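Fructose transport system repressor FruR (Pseudomonas putida, PDB 3O74) responds to fructose 1-phosphate as its preferred effector and probably acts as a sequence-specific DNA-binding regulator that can repress or activate transcription. Local coordinates at residues S74-E77 / L78-K81; Q43-S46 / E47-Q51; R91-P94 / A95-C98; A238-A241 / L242-L246. All blocks are in the same frame, centred on the assembly; numbering follows the deposited sequence.

Contact 1: residues S74-E77 / L78-K81; sequences SYRE and LQDK
R76, Q79 and D80 meet through one water molecule. It accepts from R76 NE at 2.7 Å and donates to Q79 OE1 at 2.6 Å, and its other hydrogen goes to D80 OD1, also at 2.6 Å. The bends of the R76 chain at chi2 and chi3 (-74° and -53°) turn NE toward the water, while Q79 reaches the same place with an extended chain. The guanidinium and amide planes stand 45° apart, and R76 NE and D80 OD1 lie 4.8 Å from each other, so the water bridges groups whose opposite charges are not in contact and probably mediates their attraction. These residues occupy the short helix of the beta-alpha-beta unit formed by strand 61-64, helix 74-80 and strand 85-88, held by main-chain bonds such as D80 N to R76 O (2.9 Å). On the inward side Y75 and L78 run side by side, Y75 CD1 resting 3.8 Å from L78 CD1. Farther out, the Y75 hydroxyl bonds E47 of helix 44-56, and the ring packs on L62 and V64 of strand 61-64. The Q79 amide nitrogen is held by H96 O, and S74 OG bonds both D72 and Q51.

Contact 2: residues Q43-S46 / E47-Q51; sequences QPDS and ERQLQ
The first turns of helix 44-56 form this contact, with Q43 at the N-cap position and P44 opening the helix. R48 folds back over P44: R48 CG comes within 3.2 Å of P44 O, and R48 NH1 rests 3.9 Å from P44 CB. The R48 chain is extended from CG to NE, and with CG set beside the backbone N (chi1 -65°) it runs back toward the helix start. There P44 O, which already accepts from R48 N at 3.1 Å, lies obliquely to the guanidinium. R48 NE makes a salt bridge with D72, while D45 OD2 stays 5.0 Å from R48 NH1 and may add a weak longer-range attraction. One residue along, Q49 CG repeats the pattern at 3.2 Å from D45 O, and L50 CG lies 3.4 Å from S46 O. Main-chain bonds close the turns, among them E47 N to Q43 O at 3.0 Å. The buried E47 carboxylate is well provided for: besides its tyrosine partner Y75 in helix 74-80, OE2 takes a bond from S66 and OE1 one from C67 N. That side of the helix therefore faces the loop after strand 61-64 and helix 74-80. Elsewhere S46 packs on R29 in helix 15-30 of the second subunit, and Q49 and L50 on Q34 in its strand 34-39.

Contact 3: residues R91-P94 / A95-C98; sequences RLDP and AHFC
The F97 ring carries L92 CD1 over one face, a CH-pi contact 4.3 Å from the ring centroid and 19° off its normal, while D93 O lies at the ring's edge. L92 CB comes close as well, 3.7 Å from F97 CD1. The H96 ring is approached at its edge, where D93 OD2 sits near the ring plane, 3.1 Å from H96 CD2. The carboxylate itself is turned 76° from that plane. Both rings also pack on R76 of helix 74-80. The chain reverses at D93-H96, in the connection from strand 85-88 to strand 98-102. P94 and A95 occupy the middle of a type I beta turn closed by H96 N bonding D93 O at 3.0 Å, and D93 adds an Asx turn. With CG anti to the backbone N (chi1 -178°), its carboxylate leans forward, and OD1 accepts from A95 N at 2.9 Å, the donor arriving well above the carboxylate plane. F97 N reaches D93 O too, at 2.9 Å, nearly in line with the carbonyl. A water donates to both L92 O, at 2.7 Å, and F97 O, joining the two arms of the reversal. Three backbone N-H groups are thus gathered by one aspartate, two on its carbonyl and one on OD1, while OD2 is left at the CD2 edge of the imidazole.

Contact 4: residues A238-A241 / L242-L246; sequences AATA and LELAL
T240 and L244 lie side by side on helix 234-250, which packs against strands 85-88 and 98-102 in the periplasmic-binding-protein fold of the LacI family. T240 CG2 comes 3.8 Å from L244 CD2, although the L244 torsions are unusual (chi1 -91°, chi2 22°) and the placement of CD2 is tentative. The threonine methyl faces that way because chi1 of -60° sets CG2 anti to the backbone N and leaves OG1 to bond Q236 O in the preceding turn. Both side chains lean on V100 of strand 98-102. The tight part of the contact is next to them: A241 packs on V100, I86 and I88, and A245 on I86; their small side chains probably allow a close approach of helix and sheet. Around the helix, A238 and L242 meet L24 of helix 15-30, with L242 CB only 3.3 Å from A238 O. The opposite character belongs to A239 and E243, both exposed. E243 CB passes 3.5 Å from A239 O, but the extended chain beyond CG leads its carboxylate away from the preceding turn. Regular main-chain bonds run through tight and loose sides alike, from L242 N to A238 O at 2.9 Å to L244 N reaching T240 O at 3.0 Å.

Along the chain the order is contact 2, contact 1, contact 3, contact 4, and all belong to the lobe built on strands 34-39, 4-9, 61-64, 85-88 and 98-102. Contacts 1 and 2 lie on neighbouring helices, their centres about 15 Å apart, and touch directly. Contact 3, about 12 Å from contact 1 between centres, leads into strand 98-102 and packs against helix 74-80. Contact 4 lies across the sheet from contact 1, about 19 Å away between centres, but meets contact 3 where L244 lies against C98, its placement uncertain. Helix 234-250 comes from late in the chain, so the lobe is assembled from distant parts of the sequence. Of the four, contact 2 alone reaches the second subunit.

Contact 1: residues S74-E77 / L78-K81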
loop_
_atom_site.group_PDB
_atom_site.type_symbol
_atom_site.label_atom_id
_atom_site.label_comp_id
_atom_site.label_asym_id
_atom_site.label_seq_id
_atom_site.Cartn_x
_atom_site.Cartn_y
_atom_site.Cartn_z
ATOM N N SER B 74 -15.092 -16.098 -18.241
ATOM C CA SER B 74 -13.706 -16.547 -18.299
ATOM C C SER B 74 -13.323 -17.402 -17.091
ATOM O O SER B 74 -12.659 -18.427 -17.245
ATOM C CB SER B 74 -12.749 -15.357 -18.450
ATOM O OG SER B 74 -13.020 -14.347 -17.493
ATOM N N TYR B 75 -13.749 -17.004 -15.893
ATOM C CA TYR B 75 -13.401 -17.784 -14.705
ATOM C C TYR B 75 -14.116 -19.127 -14.654
ATOM O O TYR B 75 -13.607 -20.080 -14.071
ATOM C CB TYR B 75 -13.593 -16.983 -13.416
ATOM C CG TYR B 75 -12.535 -15.918 -13.254
ATOM C CD1 TYR B 75 -11.202 -16.262 -13.063
ATOM C CD2 TYR B 75 -12.865 -14.574 -13.315
ATOM C CE1 TYR B 75 -10.227 -15.287 -12.929
ATOM C CE2 TYR B 75 -11.906 -13.602 -13.182
ATOM C CZ TYR B 75 -10.589 -13.957 -12.990
ATOM O OH TYR B 75 -9.638 -12.970 -12.860
ATOM N N ARG B 76 -15.285 -19.204 -15.280
ATOM C CA ARG B 76 -15.978 -20.483 -15.411
ATOM C C ARG B 76 -15.151 -21.450 -16.258
ATOM O O ARG B 76 -15.076 -22.642 -15.960
ATOM C CB ARG B 76 -17.363 -20.282 -16.027
ATOM C CG ARG B 76 -18.358 -19.590 -15.106
ATOM C CD ARG B 76 -18.843 -20.530 -14.014
ATOM N NE ARG B 76 -19.365 -21.775 -14.572
ATOM C CZ ARG B 76 -20.590 -21.921 -15.068
ATOM N NH1 ARG B 76 -21.430 -20.895 -15.081
ATOM N NH2 ARG B 76 -20.976 -23.092 -15.556
ATOM N N GLU B 77 -14.524 -20.932 -17.310
ATOM C CA GLU B 77 -13.668 -21.756 -18.162
ATOM C C GLU B 77 -12.503 -22.336 -17.368
ATOM O O GLU B 77 -12.212 -23.528 -17.464
ATOM C CB GLU B 77 -13.135 -20.954 -19.353
ATOM C CG GLU B 77 -14.158 -20.671 -20.442
ATOM C CD GLU B 77 -13.578 -19.850 -21.583
ATOM O OE1 GLU B 77 -12.343 -19.887 -21.780
ATOM O OE2 GLU B 77 -14.356 -19.168 -22.281
ATOM N N LEU B 78 -11.844 -21.486 -16.586
ATOM C CA LEU B 78 -10.696 -21.906 -15.789
ATOM C C LEU B 78 -11.106 -22.948 -14.755
ATOM O O LEU B 78 -10.419 -23.949 -14.559
ATOM C CB LEU B 78 -10.060 -20.697 -15.096
ATOM C CG LEU B 78 -9.505 -19.596 -15.999
ATOM C CD1 LEU B 78 -8.947 -18.450 -15.171
ATOM C CD2 LEU B 78 -8.431 -20.155 -16.916
ATOM N N GLN B 79 -12.239 -22.707 -14.102
ATOM C CA GLN B 79 -12.772 -23.621 -13.097
ATOM C C GLN B 79 -13.112 -24.988 -13.694
ATOM O O GLN B 79 -12.864 -26.026 -13.075
ATOM C CB GLN B 79 -14.013 -23.003 -12.447
ATOM C CG GLN B 79 -14.800 -23.943 -11.552
ATOM C CD GLN B 79 -15.984 -23.256 -10.898
ATOM O OE1 GLN B 79 -17.082 -23.214 -11.460
ATOM N NE2 GLN B 79 -15.767 -22.710 -9.705
ATOM N N ASP B 80 -13.682 -24.983 -14.895
ATOM C CA ASP B 80 -14.031 -26.228 -15.575
ATOM C C ASP B 80 -12.788 -27.041 -15.910
ATOM O O ASP B 80 -12.849 -28.263 -16.037
ATOM C CB ASP B 80 -14.833 -25.945 -16.847
ATOM C CG ASP B 80 -16.242 -25.467 -16.556
ATOM O OD1 ASP B 80 -16.706 -25.647 -15.411
ATOM O OD2 ASP B 80 -16.885 -24.916 -17.476
ATOM N N LYS B 81 -11.660 -26.353 -16.058
ATOM C CA LYS B 81 -10.392 -27.012 -16.348
ATOM C C LYS B 81 -9.649 -27.430 -15.077
ATOM O O LYS B 81 -8.508 -27.886 -15.136
ATOM C CB LYS B 81 -9.511 -26.133 -17.243
ATOM C CG LYS B 81 -9.988 -26.056 -18.696
ATOM C CD LYS B 81 -9.070 -25.175 -19.537
ATOM C CE LYS B 81 -9.404 -25.251 -21.024
ATOM N NZ LYS B 81 -10.700 -24.596 -21.367
HETATM O O HOH W 1 -17.851 -23.899 -13.829
#

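Contact 2: residues Q43-S46 / E47-Q51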
loop_
_atom_site.group_PDB
_atom_site.type_symbol
_atom_site.label_atom_id
_atom_site.label_comp_id
_atom_site.label_asym_id
_atom_site.label_seq_id
_atom_site.Cartn_x
_atom_site.Cartn_y
_atom_site.Cartn_z
ATOM N N GLN B 43 -8.388 -2.758 -14.841
ATOM C CA GLN B 43 -8.661 -2.775 -16.276
ATOM C C GLN B 43 -8.953 -4.197 -16.746
ATOM O O GLN B 43 -8.116 -5.090 -16.587
ATOM C CB GLN B 43 -7.471 -2.207 -17.054
ATOM C CG GLN B 43 -6.996 -0.846 -16.568
ATOM C CD GLN B 43 -7.940 0.276 -16.951
ATOM O OE1 GLN B 43 -8.048 0.639 -18.123
ATOM N NE2 GLN B 43 -8.629 0.835 -15.962
ATOM N N PRO B 44 -10.140 -4.410 -17.331
ATOM C CA PRO B 44 -10.596 -5.735 -17.760
ATOM C C PRO B 44 -9.634 -6.456 -18.700
ATOM O O PRO B 44 -9.524 -7.678 -18.607
ATOM C CB PRO B 44 -11.911 -5.431 -18.476
ATOM C CG PRO B 44 -12.419 -4.213 -17.793
ATOM C CD PRO B 44 -11.190 -3.391 -17.497
ATOM N N ASP B 45 -8.958 -5.733 -19.588
ATOM C CA ASP B 45 -8.046 -6.385 -20.524
ATOM C C ASP B 45 -6.757 -6.833 -19.844
ATOM O O ASP B 45 -6.178 -7.855 -20.211
ATOM C CB ASP B 45 -7.717 -5.487 -21.714
ATOM C CG ASP B 45 -6.868 -6.198 -22.753
ATOM O OD1 ASP B 45 -5.715 -5.774 -22.983
ATOM O OD2 ASP B 45 -7.350 -7.197 -23.330
ATOM N N SER B 46 -6.304 -6.059 -18.866
ATOM C CA SER B 46 -5.136 -6.440 -18.085
ATOM C C SER B 46 -5.443 -7.688 -17.264
ATOM O O SER B 46 -4.612 -8.584 -17.141
ATOM C CB SER B 46 -4.702 -5.299 -17.168
ATOM O OG SER B 46 -4.296 -4.168 -17.918
ATOM N N GLU B 47 -6.647 -7.749 -16.707
ATOM C CA GLU B 47 -7.018 -8.901 -15.897
ATOM C C GLU B 47 -7.056 -10.169 -16.736
ATOM O O GLU B 47 -6.612 -11.225 -16.294
ATOM C CB GLU B 47 -8.361 -8.695 -15.205
ATOM C CG GLU B 47 -8.803 -9.913 -14.408
ATOM C CD GLU B 47 -9.971 -9.615 -13.494
ATOM O OE1 GLU B 47 -10.217 -8.425 -13.217
ATOM O OE2 GLU B 47 -10.642 -10.571 -13.051
ATOM N N ARG B 48 -7.587 -10.063 -17.949
ATOM C CA ARG B 48 -7.646 -11.215 -18.836
ATOM C C ARG B 48 -6.242 -11.687 -19.210
ATOM O O ARG B 48 -5.998 -12.886 -19.339
ATOM C CB ARG B 48 -8.486 -10.910 -20.078
ATOM C CG ARG B 48 -9.955 -10.661 -19.758
ATOM C CD ARG B 48 -10.823 -10.682 -21.005
ATOM N NE ARG B 48 -12.190 -10.253 -20.719
ATOM C CZ ARG B 48 -12.633 -9.012 -20.895
ATOM N NH1 ARG B 48 -11.815 -8.078 -21.364
ATOM N NH2 ARG B 48 -13.892 -8.703 -20.610
ATOM N N GLN B 49 -5.320 -10.743 -19.366
ATOM C CA GLN B 49 -3.918 -11.084 -19.585
ATOM C C GLN B 49 -3.340 -11.852 -18.393
ATOM O O GLN B 49 -2.557 -12.783 -18.566
ATOM C CB GLN B 49 -3.081 -9.827 -19.842
ATOM C CG GLN B 49 -3.396 -9.111 -21.143
ATOM C CD GLN B 49 -2.277 -8.182 -21.585
ATOM O OE1 GLN B 49 -1.786 -7.359 -20.809
ATOM N NE2 GLN B 49 -1.869 -8.311 -22.844
ATOM N N LEU B 50 -3.720 -11.452 -17.185
ATOM C CA LEU B 50 -3.221 -12.109 -15.981
ATOM C C LEU B 50 -3.827 -13.499 -15.813
ATOM O O LEU B 50 -3.179 -14.408 -15.295
ATOM C CB LEU B 50 -3.481 -11.249 -14.742
ATOM C CG LEU B 50 -2.698 -9.934 -14.708
ATOM C CD1 LEU B 50 -3.014 -9.151 -13.447
ATOM C CD2 LEU B 50 -1.214 -10.213 -14.802
ATOM N N GLN B 51 -5.071 -13.657 -16.252
ATOM C CA GLN B 51 -5.717 -14.963 -16.250
ATOM C C GLN B 51 -4.863 -15.980 -16.995
ATOM O O GLN B 51 -4.550 -17.047 -16.468
ATOM C CB GLN B 51 -7.090 -14.890 -16.915
ATOM C CG GLN B 51 -8.142 -14.154 -16.118
ATOM C CD GLN B 51 -9.497 -14.210 -16.789
ATOM O OE1 GLN B 51 -10.529 -14.032 -16.146
ATOM N NE2 GLN B 51 -9.500 -14.472 -18.090
#

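Contact 3: residues R91-P94 / A95-C98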
loop_
_atom_site.group_PDB
_atom_site.type_symbol
_atom_site.label_atom_id
_atom_site.label_comp_id
_atom_site.label_asym_id
_atom_site.label_seq_id
_atom_site.Cartn_x
_atom_site.Cartn_y
_atom_site.Cartn_z
ATOM N N ARG B 91 -17.228 -10.158 -4.968
ATOM C CA ARG B 91 -17.813 -11.481 -5.136
ATOM C C ARG B 91 -17.846 -11.927 -6.592
ATOM O O ARG B 91 -18.004 -11.116 -7.503
ATOM C CB ARG B 91 -19.240 -11.503 -4.575
ATOM C CG ARG B 91 -20.242 -10.727 -5.421
ATOM C CD ARG B 91 -21.668 -11.127 -5.081
ATOM N NE ARG B 91 -22.013 -10.800 -3.702
ATOM C CZ ARG B 91 -23.022 -11.348 -3.033
ATOM N NH1 ARG B 91 -23.786 -12.264 -3.614
ATOM N NH2 ARG B 91 -23.261 -10.985 -1.781
ATOM N N LEU B 92 -17.682 -13.225 -6.810
ATOM C CA LEU B 92 -18.033 -13.813 -8.092
ATOM C C LEU B 92 -19.389 -14.518 -7.944
ATOM O O LEU B 92 -19.949 -14.569 -6.850
ATOM C CB LEU B 92 -16.946 -14.773 -8.573
ATOM C CG LEU B 92 -15.609 -14.135 -8.984
ATOM C CD1 LEU B 92 -14.532 -15.184 -9.238
ATOM C CD2 LEU B 92 -15.784 -13.246 -10.209
ATOM N N ASP B 93 -19.904 -15.060 -9.041
ATOM C CA ASP B 93 -21.241 -15.659 -9.070
ATOM C C ASP B 93 -21.452 -16.653 -7.921
ATOM O O ASP B 93 -20.782 -17.679 -7.848
ATOM C CB ASP B 93 -21.446 -16.344 -10.424
ATOM C CG ASP B 93 -22.821 -16.967 -10.577
ATOM O OD1 ASP B 93 -23.642 -16.885 -9.640
ATOM O OD2 ASP B 93 -23.071 -17.546 -11.653
ATOM N N PRO B 94 -22.392 -16.344 -7.016
ATOM C CA PRO B 94 -22.664 -17.170 -5.831
ATOM C C PRO B 94 -23.142 -18.581 -6.177
ATOM O O PRO B 94 -23.132 -19.461 -5.317
ATOM C CB PRO B 94 -23.760 -16.387 -5.101
ATOM C CG PRO B 94 -24.368 -15.508 -6.139
ATOM C CD PRO B 94 -23.261 -15.156 -7.076
ATOM N N ALA B 95 -23.550 -18.792 -7.424
ATOM C CA ALA B 95 -24.007 -20.104 -7.863
ATOM C C ALA B 95 -22.862 -21.011 -8.308
ATOM O O ALA B 95 -23.058 -22.213 -8.498
ATOM C CB ALA B 95 -25.040 -19.961 -8.980
ATOM N N HIS B 96 -21.666 -20.448 -8.472
ATOM C CA HIS B 96 -20.561 -21.228 -9.031
ATOM C C HIS B 96 -19.207 -21.043 -8.337
ATOM O O HIS B 96 -18.334 -21.909 -8.433
ATOM C CB HIS B 96 -20.421 -20.941 -10.531
ATOM C CG HIS B 96 -21.605 -21.358 -11.334
ATOM N ND1 HIS B 96 -21.852 -22.677 -11.681
ATOM C CD2 HIS B 96 -22.632 -20.649 -11.867
ATOM C CE1 HIS B 96 -22.960 -22.752 -12.382
ATOM N NE2 HIS B 96 -23.458 -21.528 -12.510
ATOM N N PHE B 97 -19.034 -19.925 -7.641
ATOM C CA PHE B 97 -17.747 -19.601 -7.036
ATOM C C PHE B 97 -17.832 -19.374 -5.533
ATOM O O PHE B 97 -18.847 -18.923 -5.012
ATOM C CB PHE B 97 -17.142 -18.354 -7.694
ATOM C CG PHE B 97 -16.904 -18.499 -9.167
ATOM C CD1 PHE B 97 -17.828 -18.024 -10.084
ATOM C CD2 PHE B 97 -15.750 -19.105 -9.639
ATOM C CE1 PHE B 97 -17.610 -18.156 -11.446
ATOM C CE2 PHE B 97 -15.527 -19.243 -10.997
ATOM C CZ PHE B 97 -16.458 -18.769 -11.902
ATOM N N CYS B 98 -16.746 -19.697 -4.844
ATOM C CA CYS B 98 -16.575 -19.340 -3.446
ATOM C C CYS B 98 -16.027 -17.915 -3.360
ATOM O O CYS B 98 -15.025 -17.595 -4.003
ATOM C CB CYS B 98 -15.598 -20.323 -2.796
ATOM S SG CYS B 98 -15.184 -19.972 -1.096
HETATM O O HOH W 2 -19.510 -16.247 -4.761
#

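Contact 4: residues A238-A241 / L242-L246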
loop_
_atom_site.group_PDB
_atom_site.type_symbol
_atom_site.label_atom_id
_atom_site.label_comp_id
_atom_site.label_asym_id
_atom_site.label_seq_id
_atom_site.Cartn_x
_atom_site.Cartn_y
_atom_site.Cartn_z
ATOM N N ALA B 238 -8.384 -12.957 4.825
ATOM C CA ALA B 238 -7.310 -13.770 4.265
ATOM C C ALA B 238 -7.327 -15.197 4.799
ATOM O O ALA B 238 -7.143 -16.156 4.044
ATOM C CB ALA B 238 -5.958 -13.116 4.539
ATOM N N ALA B 239 -7.549 -15.335 6.102
ATOM C CA ALA B 239 -7.557 -16.645 6.738
ATOM C C ALA B 239 -8.684 -17.517 6.196
ATOM O O ALA B 239 -8.502 -18.711 5.971
ATOM C CB ALA B 239 -7.672 -16.503 8.249
ATOM N N THR B 240 -9.848 -16.912 5.984
ATOM C CA THR B 240 -10.991 -17.623 5.434
ATOM C C THR B 240 -10.725 -18.040 3.994
ATOM O O THR B 240 -10.944 -19.192 3.622
ATOM C CB THR B 240 -12.263 -16.745 5.476
ATOM O OG1 THR B 240 -12.555 -16.395 6.834
ATOM C CG2 THR B 240 -13.448 -17.488 4.890
ATOM N N ALA B 241 -10.246 -17.097 3.188
ATOM C CA ALA B 241 -9.969 -17.359 1.777
ATOM C C ALA B 241 -8.932 -18.464 1.611
ATOM O O ALA B 241 -9.085 -19.357 0.776
ATOM C CB ALA B 241 -9.501 -16.076 1.083
ATOM N N LEU B 242 -7.882 -18.408 2.421
ATOM C CA LEU B 242 -6.803 -19.377 2.315
ATOM C C LEU B 242 -7.294 -20.781 2.642
ATOM O O LEU B 242 -7.025 -21.734 1.915
ATOM C CB LEU B 242 -5.646 -19.002 3.242
ATOM C CG LEU B 242 -4.482 -19.990 3.193
ATOM C CD1 LEU B 242 -3.930 -20.089 1.778
ATOM C CD2 LEU B 242 -3.394 -19.593 4.175
ATOM N N GLU B 243 -8.023 -20.899 3.740
ATOM C CA GLU B 243 -8.560 -22.184 4.147
ATOM C C GLU B 243 -9.483 -22.759 3.076
ATOM O O GLU B 243 -9.482 -23.966 2.831
ATOM C CB GLU B 243 -9.294 -22.038 5.477
ATOM C CG GLU B 243 -10.721 -22.520 5.455
ATOM C CD GLU B 243 -11.189 -22.957 6.825
ATOM O OE1 GLU B 243 -12.409 -23.144 7.014
ATOM O OE2 GLU B 243 -10.328 -23.115 7.717
ATOM N N LEU B 244 -10.264 -21.896 2.434
ATOM C CA LEU B 244 -11.126 -22.319 1.334
ATOM C C LEU B 244 -10.289 -22.796 0.153
ATOM O O LEU B 244 -10.619 -23.790 -0.495
ATOM C CB LEU B 244 -12.047 -21.177 0.900
ATOM C CG LEU B 244 -13.426 -21.061 1.559
ATOM C CD1 LEU B 244 -13.478 -21.759 2.902
ATOM C CD2 LEU B 244 -13.815 -19.597 1.718
ATOM N N ALA B 245 -9.201 -22.085 -0.126
ATOM C CA ALA B 245 -8.303 -22.463 -1.216
ATOM C C ALA B 245 -7.672 -23.830 -0.969
ATOM O O ALA B 245 -7.663 -24.692 -1.849
ATOM C CB ALA B 245 -7.219 -21.404 -1.408
ATOM N N LEU B 246 -7.152 -24.020 0.239
ATOM C CA LEU B 246 -6.468 -25.260 0.594
ATOM C C LEU B 246 -7.405 -26.468 0.647
ATOM O O LEU B 246 -6.991 -27.591 0.366
ATOM C CB LEU B 246 -5.728 -25.096 1.920
ATOM C CG LEU B 246 -4.650 -24.011 1.921
ATOM C CD1 LEU B 246 -3.953 -23.932 3.269
ATOM C CD2 LEU B 246 -3.642 -24.263 0.813
#